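Local coordinates for protein hypothetical methylmalonyl-CoA decarboxylase alpha subunit (Sulfolobus tokodaii, PDB 1X0U) that is probably a carboxyl transferase subunit with a ClpP/crotonase-type fold and forms an assembly of six protein chains, at residues 90-98 with 119-130; 187-198 with 231-242. One frame throughout, in Å; residues are numbered along the deposited sequence.

Contact 1: residues 90-98 with 119-130; sequences GRTVFAYAQ and YELALKVGAPVV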
loop_
_atom_site.group_PDB
_atom_site.type_symbol
_atom_site.label_atom_id
_atom_site.label_comp_id
_atom_site.label_asym_id
_atom_site.label_seq_id
_atom_site.Cartn_x
_atom_site.Cartn_y
_atom_site.Cartn_z
ATOM N N GLY A 90 23.628 21.121 -14.764
ATOM C CA GLY A 90 22.224 21.487 -14.653
ATOM C C GLY A 90 21.386 20.602 -13.751
ATOM O O GLY A 90 20.186 20.816 -13.609
ATOM N N ARG A 91 22.011 19.602 -13.140
ATOM C CA ARG A 91 21.298 18.688 -12.255
ATOM C C ARG A 91 21.717 18.933 -10.814
ATOM O O ARG A 91 22.886 19.186 -10.533
ATOM C CB ARG A 91 21.602 17.239 -12.649
ATOM C CG ARG A 91 21.262 16.917 -14.102
ATOM C CD ARG A 91 21.725 15.520 -14.486
ATOM N NE ARG A 91 21.016 14.473 -13.758
ATOM C CZ ARG A 91 21.437 13.214 -13.686
ATOM N NH1 ARG A 91 22.569 12.858 -14.292
ATOM N NH2 ARG A 91 20.716 12.304 -13.039
ATOM N N THR A 92 20.762 18.843 -9.899
ATOM C CA THR A 92 21.047 19.081 -8.492
ATOM C C THR A 92 21.751 17.934 -7.766
ATOM O O THR A 92 21.276 16.797 -7.761
ATOM C CB THR A 92 19.761 19.404 -7.714
ATOM O OG1 THR A 92 19.101 20.523 -8.321
ATOM C CG2 THR A 92 20.089 19.741 -6.270
ATOM N N VAL A 93 22.896 18.234 -7.165
ATOM C CA VAL A 93 23.603 17.227 -6.394
ATOM C C VAL A 93 24.147 17.883 -5.132
ATOM O O VAL A 93 24.418 19.078 -5.101
ATOM C CB VAL A 93 24.764 16.531 -7.198
ATOM C CG1 VAL A 93 24.707 16.916 -8.670
ATOM C CG2 VAL A 93 26.108 16.833 -6.574
ATOM N N PHE A 94 24.266 17.088 -4.082
ATOM C CA PHE A 94 24.788 17.560 -2.818
ATOM C C PHE A 94 26.233 17.118 -2.690
ATOM O O PHE A 94 26.673 16.171 -3.344
ATOM C CB PHE A 94 23.971 16.996 -1.650
ATOM C CG PHE A 94 22.790 17.850 -1.266
ATOM C CD1 PHE A 94 21.605 17.794 -1.990
ATOM C CD2 PHE A 94 22.876 18.725 -0.186
ATOM C CE1 PHE A 94 20.523 18.597 -1.640
ATOM C CE2 PHE A 94 21.808 19.528 0.172
ATOM C CZ PHE A 94 20.632 19.468 -0.549
ATOM N N ALA A 95 26.981 17.814 -1.849
ATOM C CA ALA A 95 28.373 17.461 -1.639
ATOM C C ALA A 95 28.919 18.081 -0.373
ATOM O O ALA A 95 28.361 19.036 0.164
ATOM C CB ALA A 95 29.216 17.929 -2.833
ATOM N N TYR A 96 30.001 17.490 0.115
ATOM C CA TYR A 96 30.713 18.030 1.248
ATOM C C TYR A 96 32.168 17.940 0.828
ATOM O O TYR A 96 32.558 17.039 0.078
ATOM C CB TYR A 96 30.456 17.261 2.546
ATOM C CG TYR A 96 30.955 15.841 2.599
ATOM C CD1 TYR A 96 30.075 14.768 2.439
ATOM C CD2 TYR A 96 32.295 15.562 2.866
ATOM C CE1 TYR A 96 30.519 13.464 2.549
ATOM C CE2 TYR A 96 32.746 14.254 2.980
ATOM C CZ TYR A 96 31.847 13.209 2.818
ATOM O OH TYR A 96 32.287 11.908 2.899
ATOM N N ALA A 97 32.954 18.909 1.274
ATOM C CA ALA A 97 34.371 18.956 0.957
ATOM C C ALA A 97 35.073 19.277 2.258
ATOM O O ALA A 97 34.900 20.363 2.811
ATOM C CB ALA A 97 34.641 20.042 -0.078
ATOM N N GLN A 98 35.831 18.314 2.764
ATOM C CA GLN A 98 36.554 18.510 4.003
ATOM C C GLN A 98 37.754 19.410 3.735
ATOM O O GLN A 98 38.406 19.308 2.694
ATOM C CB GLN A 98 36.990 17.157 4.568
ATOM C CG GLN A 98 35.814 16.263 4.956
ATOM C CD GLN A 98 36.244 14.889 5.429
ATOM O OE1 GLN A 98 36.967 14.172 4.730
ATOM N NE2 GLN A 98 35.794 14.505 6.619
ATOM N N TYR A 119 23.316 14.890 3.829
ATOM C CA TYR A 119 22.732 13.613 3.439
ATOM C C TYR A 119 21.230 13.570 3.691
ATOM O O TYR A 119 20.496 12.955 2.917
ATOM C CB TYR A 119 23.382 12.455 4.192
ATOM C CG TYR A 119 24.559 11.837 3.481
ATOM C CD1 TYR A 119 25.861 12.170 3.836
ATOM C CD2 TYR A 119 24.371 10.903 2.459
ATOM C CE1 TYR A 119 26.954 11.588 3.197
ATOM C CE2 TYR A 119 25.458 10.314 1.810
ATOM C CZ TYR A 119 26.749 10.661 2.187
ATOM O OH TYR A 119 27.838 10.077 1.580
ATOM N N GLU A 120 20.770 14.205 4.772
ATOM C CA GLU A 120 19.337 14.205 5.081
ATOM C C GLU A 120 18.588 15.005 4.030
ATOM O O GLU A 120 17.480 14.662 3.651
ATOM C CB GLU A 120 19.052 14.824 6.459
ATOM C CG GLU A 120 19.607 14.076 7.673
ATOM C CD GLU A 120 19.207 14.754 8.988
ATOM O OE1 GLU A 120 19.060 15.996 8.996
ATOM O OE2 GLU A 120 19.048 14.056 10.009
ATOM N N LEU A 121 19.184 16.097 3.577
ATOM C CA LEU A 121 18.533 16.912 2.567
ATOM C C LEU A 121 18.533 16.187 1.220
ATOM O O LEU A 121 17.513 16.131 0.533
ATOM C CB LEU A 121 19.232 18.264 2.444
ATOM C CG LEU A 121 18.935 19.275 3.555
ATOM C CD1 LEU A 121 19.828 20.499 3.422
ATOM C CD2 LEU A 121 17.464 19.674 3.478
ATOM N N ALA A 122 19.677 15.622 0.856
ATOM C CA ALA A 122 19.789 14.919 -0.413
ATOM C C ALA A 122 18.825 13.738 -0.443
ATOM O O ALA A 122 18.306 13.374 -1.494
ATOM C CB ALA A 122 21.231 14.441 -0.631
ATOM N N LEU A 123 18.587 13.144 0.718
ATOM C CA LEU A 123 17.675 12.018 0.806
ATOM C C LEU A 123 16.223 12.493 0.686
ATOM O O LEU A 123 15.384 11.811 0.088
ATOM C CB LEU A 123 17.885 11.276 2.123
ATOM C CG LEU A 123 17.457 9.810 2.121
ATOM C CD1 LEU A 123 18.179 9.058 0.989
ATOM C CD2 LEU A 123 17.788 9.186 3.476
ATOM N N LYS A 124 15.928 13.663 1.248
ATOM C CA LYS A 124 14.567 14.202 1.181
ATOM C C LYS A 124 14.165 14.634 -0.230
ATOM O O LYS A 124 13.022 14.431 -0.638
ATOM C CB LYS A 124 14.398 15.405 2.114
ATOM C CG LYS A 124 14.355 15.092 3.598
ATOM C CD LYS A 124 13.852 16.315 4.379
ATOM C CE LYS A 124 14.031 16.142 5.874
ATOM N NZ LYS A 124 13.483 14.833 6.315
ATOM N N VAL A 125 15.097 15.237 -0.966
ATOM C CA VAL A 125 14.792 15.715 -2.317
ATOM C C VAL A 125 15.211 14.764 -3.449
ATOM O O VAL A 125 14.940 15.028 -4.625
ATOM C CB VAL A 125 15.431 17.100 -2.578
ATOM C CG1 VAL A 125 14.904 18.126 -1.560
ATOM C CG2 VAL A 125 16.945 17.005 -2.520
ATOM N N GLY A 126 15.877 13.670 -3.094
ATOM C CA GLY A 126 16.301 12.716 -4.101
ATOM C C GLY A 126 17.444 13.191 -4.976
ATOM O O GLY A 126 17.370 13.122 -6.204
ATOM N N ALA A 127 18.514 13.682 -4.362
ATOM C CA ALA A 127 19.664 14.130 -5.147
ATOM C C ALA A 127 20.930 13.386 -4.750
ATOM O O ALA A 127 21.095 12.995 -3.596
ATOM C CB ALA A 127 19.864 15.627 -4.991
ATOM N N PRO A 128 21.836 13.164 -5.713
ATOM C CA PRO A 128 23.096 12.461 -5.447
ATOM C C PRO A 128 23.947 13.232 -4.435
ATOM O O PRO A 128 23.706 14.410 -4.173
ATOM C CB PRO A 128 23.779 12.423 -6.815
ATOM C CG PRO A 128 22.627 12.544 -7.809
ATOM C CD PRO A 128 21.723 13.543 -7.135
ATOM N N VAL A 129 24.948 12.558 -3.880
ATOM C CA VAL A 129 25.860 13.176 -2.934
ATOM C C VAL A 129 27.295 12.752 -3.218
ATOM O O VAL A 129 27.601 11.561 -3.279
ATOM C CB VAL A 129 25.551 12.782 -1.474
ATOM C CG1 VAL A 129 25.404 11.279 -1.367
ATOM C CG2 VAL A 129 26.684 13.246 -0.563
ATOM N N VAL A 130 28.179 13.720 -3.416
ATOM C CA VAL A 130 29.560 13.354 -3.629
ATOM C C VAL A 130 30.347 13.938 -2.472
ATOM O O VAL A 130 30.239 15.130 -2.155
ATOM C CB VAL A 130 30.132 13.849 -5.004
ATOM C CG1 VAL A 130 29.025 14.372 -5.897
ATOM C CG2 VAL A 130 31.224 14.872 -4.782
HETATM O O HOH W 1 30.542 9.859 2.516
#
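The F94 ring lies against one side of helix 119-125. A122 N sits over one ring face, 3.9 Å above the plane and toward the rim. The far end of the ring reaches L121, with F94 CZ 3.5 Å from L121 CB. A127 CB comes in at the ring edge, and V125 CG2 approaches CE1 obliquely. CG of F94 stands anti to its own carbonyl carbon (chi1 -89°), which carries the ring off the strand to the helix. M504 of a second subunit packs on F94, L121 and V125.

The backbones of 91-98 and 128-130 pair in parallel. F94 N gives a nearly straight bond to P128 O (2.7 Å, 172°), and V130 N returns one to F94 O. Y96 N adds a longer bond to V130 O at 3.3 Å.

Y96 and Y119 meet through their CE1 atoms, 4.1 Å apart, the Y119 carbon lying at the Y96 ring edge. One water bridges the two hydroxyls, 2.7 Å from Y96 OH and 2.9 Å from Y119 OH.

The unit is a beta-alpha-beta crossover. Helix meets strand mainly by apolar packing round F94, plus the water-bridged tyrosines. The directional backbone bonds therefore set the strand register, and the ring packing seats the helix.

Contact 2: residues 187-198 with 231-242; sequences FIIMIKGDAYYM and VVHFMVDSEQEA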
loop_
_atom_site.group_PDB
_atom_site.type_symbol
_atom_site.label_atom_id
_atom_site.label_comp_id
_atom_site.label_asym_id
_atom_site.label_seq_id
_atom_site.Cartn_x
_atom_site.Cartn_y
_atom_site.Cartn_z
ATOM N N PHE A 187 30.764 4.325 -5.184
ATOM C CA PHE A 187 32.016 4.396 -5.931
ATOM C C PHE A 187 33.047 5.242 -5.208
ATOM O O PHE A 187 32.723 6.302 -4.668
ATOM C CB PHE A 187 31.796 5.033 -7.316
ATOM C CG PHE A 187 30.824 4.290 -8.191
ATOM C CD1 PHE A 187 31.232 3.183 -8.931
ATOM C CD2 PHE A 187 29.492 4.681 -8.251
ATOM C CE1 PHE A 187 30.323 2.478 -9.715
ATOM C CE2 PHE A 187 28.580 3.980 -9.033
ATOM C CZ PHE A 187 28.999 2.878 -9.762
ATOM N N ILE A 188 34.286 4.767 -5.205
ATOM C CA ILE A 188 35.371 5.509 -4.608
ATOM C C ILE A 188 36.368 5.880 -5.708
ATOM O O ILE A 188 36.973 5.011 -6.332
ATOM C CB ILE A 188 36.116 4.702 -3.517
ATOM C CG1 ILE A 188 35.222 4.498 -2.287
ATOM C CG2 ILE A 188 37.366 5.458 -3.086
ATOM C CD1 ILE A 188 35.912 3.725 -1.168
ATOM N N ILE A 189 36.494 7.179 -5.958
ATOM C CA ILE A 189 37.434 7.704 -6.936
ATOM C C ILE A 189 38.574 8.276 -6.095
ATOM O O ILE A 189 38.363 9.164 -5.270
ATOM C CB ILE A 189 36.807 8.821 -7.762
ATOM C CG1 ILE A 189 35.619 8.261 -8.554
ATOM C CG2 ILE A 189 37.867 9.444 -8.669
ATOM C CD1 ILE A 189 34.719 9.319 -9.153
ATOM N N MET A 190 39.773 7.753 -6.300
ATOM C CA MET A 190 40.928 8.175 -5.533
ATOM C C MET A 190 42.079 8.626 -6.419
ATOM O O MET A 190 42.293 8.074 -7.498
ATOM C CB MET A 190 41.386 7.015 -4.648
ATOM C CG MET A 190 42.518 7.350 -3.703
ATOM S SD MET A 190 42.730 6.029 -2.519
ATOM C CE MET A 190 44.283 6.477 -1.773
ATOM N N ILE A 191 42.815 9.629 -5.953
ATOM C CA ILE A 191 43.964 10.156 -6.685
ATOM C C ILE A 191 45.220 9.448 -6.187
ATOM O O ILE A 191 45.364 9.205 -4.992
ATOM C CB ILE A 191 44.141 11.675 -6.451
ATOM C CG1 ILE A 191 42.887 12.431 -6.900
ATOM C CG2 ILE A 191 45.361 12.189 -7.225
ATOM C CD1 ILE A 191 41.756 12.399 -5.915
ATOM N N LYS A 192 46.123 9.087 -7.090
ATOM C CA LYS A 192 47.340 8.433 -6.633
ATOM C C LYS A 192 48.405 9.486 -6.403
ATOM O O LYS A 192 48.533 10.429 -7.171
ATOM C CB LYS A 192 47.831 7.349 -7.616
ATOM C CG LYS A 192 47.592 7.594 -9.099
ATOM C CD LYS A 192 47.751 6.269 -9.865
ATOM C CE LYS A 192 47.333 6.368 -11.338
ATOM N NZ LYS A 192 48.457 6.780 -12.232
ATOM N N GLY A 193 49.138 9.327 -5.310
ATOM C CA GLY A 193 50.179 10.269 -4.960
ATOM C C GLY A 193 50.539 10.111 -3.497
ATOM O O GLY A 193 49.827 9.452 -2.728
ATOM N N ASP A 194 51.644 10.732 -3.110
ATOM C CA ASP A 194 52.128 10.670 -1.739
ATOM C C ASP A 194 51.094 11.123 -0.717
ATOM O O ASP A 194 51.019 10.564 0.374
ATOM C CB ASP A 194 53.378 11.539 -1.588
ATOM C CG ASP A 194 53.928 11.505 -0.184
ATOM O OD1 ASP A 194 54.453 10.447 0.219
ATOM O OD2 ASP A 194 53.821 12.525 0.524
ATOM N N ALA A 195 50.315 12.140 -1.084
ATOM C CA ALA A 195 49.289 12.731 -0.225
ATOM C C ALA A 195 47.948 11.994 -0.121
ATOM O O ALA A 195 47.066 12.409 0.635
ATOM C CB ALA A 195 49.033 14.150 -0.666
ATOM N N TYR A 196 47.780 10.909 -0.863
ATOM C CA TYR A 196 46.511 10.196 -0.806
ATOM C C TYR A 196 46.668 8.740 -0.413
ATOM O O TYR A 196 47.470 8.016 -0.983
ATOM C CB TYR A 196 45.798 10.265 -2.156
ATOM C CG TYR A 196 45.866 11.617 -2.809
ATOM C CD1 TYR A 196 46.872 11.924 -3.725
ATOM C CD2 TYR A 196 44.927 12.601 -2.507
ATOM C CE1 TYR A 196 46.935 13.183 -4.329
ATOM C CE2 TYR A 196 44.985 13.854 -3.100
ATOM C CZ TYR A 196 45.984 14.141 -4.011
ATOM O OH TYR A 196 46.006 15.373 -4.625
ATOM N N TYR A 197 45.890 8.316 0.570
ATOM C CA TYR A 197 45.922 6.939 1.013
ATOM C C TYR A 197 44.787 6.689 1.973
ATOM O O TYR A 197 44.087 7.612 2.374
ATOM C CB TYR A 197 47.260 6.624 1.686
ATOM C CG TYR A 197 47.631 7.519 2.852
ATOM C CD1 TYR A 197 47.042 7.352 4.104
ATOM C CD2 TYR A 197 48.639 8.490 2.719
ATOM C CE1 TYR A 197 47.450 8.118 5.205
ATOM C CE2 TYR A 197 49.051 9.263 3.810
ATOM C CZ TYR A 197 48.453 9.066 5.052
ATOM O OH TYR A 197 48.863 9.807 6.138
ATOM N N MET A 198 44.572 5.430 2.303
ATOM C CA MET A 198 43.549 5.100 3.271
ATOM C C MET A 198 43.765 3.719 3.845
ATOM O O MET A 198 44.110 2.774 3.134
ATOM C CB MET A 198 42.124 5.278 2.694
ATOM C CG MET A 198 41.663 4.406 1.545
ATOM S SD MET A 198 39.976 4.941 1.008
ATOM C CE MET A 198 40.220 5.347 -0.619
ATOM N N VAL A 231 39.032 -1.875 -2.930
ATOM C CA VAL A 231 38.366 -0.801 -2.200
ATOM C C VAL A 231 38.078 0.411 -3.072
ATOM O O VAL A 231 37.050 1.062 -2.918
ATOM C CB VAL A 231 39.209 -0.353 -0.982
ATOM C CG1 VAL A 231 38.593 0.868 -0.333
ATOM C CG2 VAL A 231 39.301 -1.483 0.024
ATOM N N VAL A 232 38.997 0.713 -3.981
ATOM C CA VAL A 232 38.850 1.849 -4.872
ATOM C C VAL A 232 38.285 1.385 -6.202
ATOM O O VAL A 232 38.686 0.344 -6.714
ATOM C CB VAL A 232 40.211 2.536 -5.084
ATOM C CG1 VAL A 232 40.170 3.447 -6.310
ATOM C CG2 VAL A 232 40.558 3.344 -3.840
ATOM N N HIS A 233 37.357 2.165 -6.759
ATOM C CA HIS A 233 36.720 1.823 -8.032
ATOM C C HIS A 233 37.368 2.517 -9.224
ATOM O O HIS A 233 37.381 1.978 -10.324
ATOM C CB HIS A 233 35.220 2.155 -7.983
ATOM C CG HIS A 233 34.494 1.450 -6.886
ATOM N ND1 HIS A 233 34.399 1.962 -5.610
ATOM C CD2 HIS A 233 33.916 0.226 -6.844
ATOM C CE1 HIS A 233 33.796 1.082 -4.831
ATOM N NE2 HIS A 233 33.496 0.021 -5.556
ATOM N N PHE A 234 37.892 3.717 -9.001
ATOM C CA PHE A 234 38.569 4.463 -10.057
ATOM C C PHE A 234 39.816 5.101 -9.486
ATOM O O PHE A 234 39.758 5.763 -8.435
ATOM C CB PHE A 234 37.712 5.597 -10.610
ATOM C CG PHE A 234 36.396 5.169 -11.148
ATOM C CD1 PHE A 234 35.242 5.291 -10.378
ATOM C CD2 PHE A 234 36.291 4.681 -12.441
ATOM C CE1 PHE A 234 34.000 4.941 -10.889
ATOM C CE2 PHE A 234 35.058 4.325 -12.958
ATOM C CZ PHE A 234 33.907 4.455 -12.186
ATOM N N MET A 235 40.939 4.901 -10.172
ATOM C CA MET A 235 42.197 5.501 -9.751
ATOM C C MET A 235 42.554 6.543 -10.791
ATOM O O MET A 235 42.507 6.272 -11.985
ATOM C CB MET A 235 43.305 4.458 -9.661
ATOM C CG MET A 235 44.649 5.060 -9.313
ATOM S SD MET A 235 45.830 3.799 -8.819
ATOM C CE MET A 235 46.118 2.974 -10.408
ATOM N N VAL A 236 42.912 7.735 -10.337
ATOM C CA VAL A 236 43.241 8.817 -11.247
ATOM C C VAL A 236 44.527 9.549 -10.850
ATOM O O VAL A 236 45.012 9.417 -9.729
ATOM C CB VAL A 236 42.060 9.809 -11.322
ATOM C CG1 VAL A 236 41.837 10.461 -9.970
ATOM C CG2 VAL A 236 42.319 10.827 -12.369
ATOM N N ASP A 237 45.067 10.331 -11.780
ATOM C CA ASP A 237 46.308 11.063 -11.562
ATOM C C ASP A 237 46.168 12.409 -10.874
ATOM O O ASP A 237 47.100 12.863 -10.210
ATOM C CB ASP A 237 47.014 11.275 -12.896
ATOM C CG ASP A 237 47.466 9.981 -13.513
ATOM O OD1 ASP A 237 47.483 9.892 -14.759
ATOM O OD2 ASP A 237 47.815 9.057 -12.749
ATOM N N SER A 238 45.021 13.059 -11.032
ATOM C CA SER A 238 44.858 14.356 -10.405
ATOM C C SER A 238 43.460 14.626 -9.873
ATOM O O SER A 238 42.518 13.869 -10.106
ATOM C CB SER A 238 45.233 15.455 -11.391
ATOM O OG SER A 238 44.207 15.620 -12.345
ATOM N N GLU A 239 43.341 15.730 -9.151
ATOM C CA GLU A 239 42.080 16.133 -8.581
ATOM C C GLU A 239 41.144 16.656 -9.657
ATOM O O GLU A 239 39.932 16.419 -9.597
ATOM C CB GLU A 239 42.333 17.168 -7.488
ATOM C CG GLU A 239 42.858 16.512 -6.226
ATOM C CD GLU A 239 43.256 17.497 -5.157
ATOM O OE1 GLU A 239 42.711 18.620 -5.146
ATOM O OE2 GLU A 239 44.105 17.135 -4.319
ATOM N N GLN A 240 41.698 17.357 -10.646
ATOM C CA GLN A 240 40.880 17.859 -11.741
ATOM C C GLN A 240 40.280 16.652 -12.451
ATOM O O GLN A 240 39.113 16.671 -12.846
ATOM C CB GLN A 240 41.712 18.666 -12.738
ATOM C CG GLN A 240 40.898 19.185 -13.931
ATOM C CD GLN A 240 39.876 20.251 -13.543
ATOM O OE1 GLN A 240 38.704 20.183 -13.931
ATOM N NE2 GLN A 240 40.321 21.248 -12.782
ATOM N N GLU A 241 41.088 15.603 -12.624
ATOM C CA GLU A 241 40.614 14.383 -13.275
ATOM C C GLU A 241 39.567 13.685 -12.400
ATOM O O GLU A 241 38.578 13.159 -12.900
ATOM C CB GLU A 241 41.790 13.440 -13.581
ATOM C CG GLU A 241 42.622 13.848 -14.817
ATOM C CD GLU A 241 43.846 12.954 -15.078
ATOM O OE1 GLU A 241 44.515 13.161 -16.114
ATOM O OE2 GLU A 241 44.148 12.055 -14.262
ATOM N N ALA A 242 39.780 13.691 -11.091
ATOM C CA ALA A 242 38.830 13.078 -10.173
ATOM C C ALA A 242 37.461 13.732 -10.330
ATOM O O ALA A 242 36.452 13.037 -10.420
ATOM C CB ALA A 242 39.312 13.227 -8.730
#
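K192 leaves the end of strand 187-191 and runs across M235 to D237. Its CB lies 4.1 Å from V236 O, and CG comes closer to the same oxygen, at 3.2 Å. CD meets the M235 thioether, 3.3 Å from SD, and is also tight against M235 CG. CE passes M235 CG and approaches D237 OD2. A bend at chi4 (89°) then turns NZ to the carboxylate. K192 NZ and D237 OD2 form a salt bridge, though its modelled length of 2.4 Å is very short and doubtful.

Before this lysine in the chain, strand 187-191 runs parallel to 234-236. M190 N bonds to F234 O, V236 N to M190 O, and K192 N to V236 O. Strand 234-236 is the outermost on this side of the sheet within the chain, in a domain of the ClpP/crotonase clan. Helix 239-252 follows it, with S238 at the N-cap, where OG accepts from E241 N.

At the other end, I188 O takes two donors, H233 N and F234 N. I188 N in turn gives a bond to H233 ND1 (2.8 Å), tilted 24° out of the imidazole plane. The edge of F187 points at the face of H233 in a T-shaped pair, planes at 77°.

I189 CG1 packs on F234 CD1 at 3.5 Å. I191 CD1 touches A242 CB on the helix. On the other sheet face, V232 CG2 meets both M190 SD and M198 CE.

I191 CB lies over the centre of one Y196 ring face, and A195 CB over the opposite one. Y196 OH donates to E239 OE2 at 2.6 Å, on the anti side of the carboxylate. E239 OE1 forms a salt bridge with R45 and also accepts from L40 N.

Contacts 1 and 2 lie in the same mixed sheet and come one after the other along the chain. Contact 1 joins strands 91-98 and 129-133 with helix 109-125. Contact 2 joins strands 187-191 and 234-236 and includes the start of helix 239-252. Strand 166-170 lies between the two pairs, and all five strands run parallel. The centres of contacts 1 and 2 are 21 Å apart, and their nearest atoms are about 7 Å apart, so they do not touch. Both belong to the carboxyl transferase domain. Contact 1 is in the interior of the sheet and contact 2 at its 234-236 edge, with 166-170 bridging them. Contact 1 packs on two other subunits, and contact 2 packs on one of these, through M198 and V231.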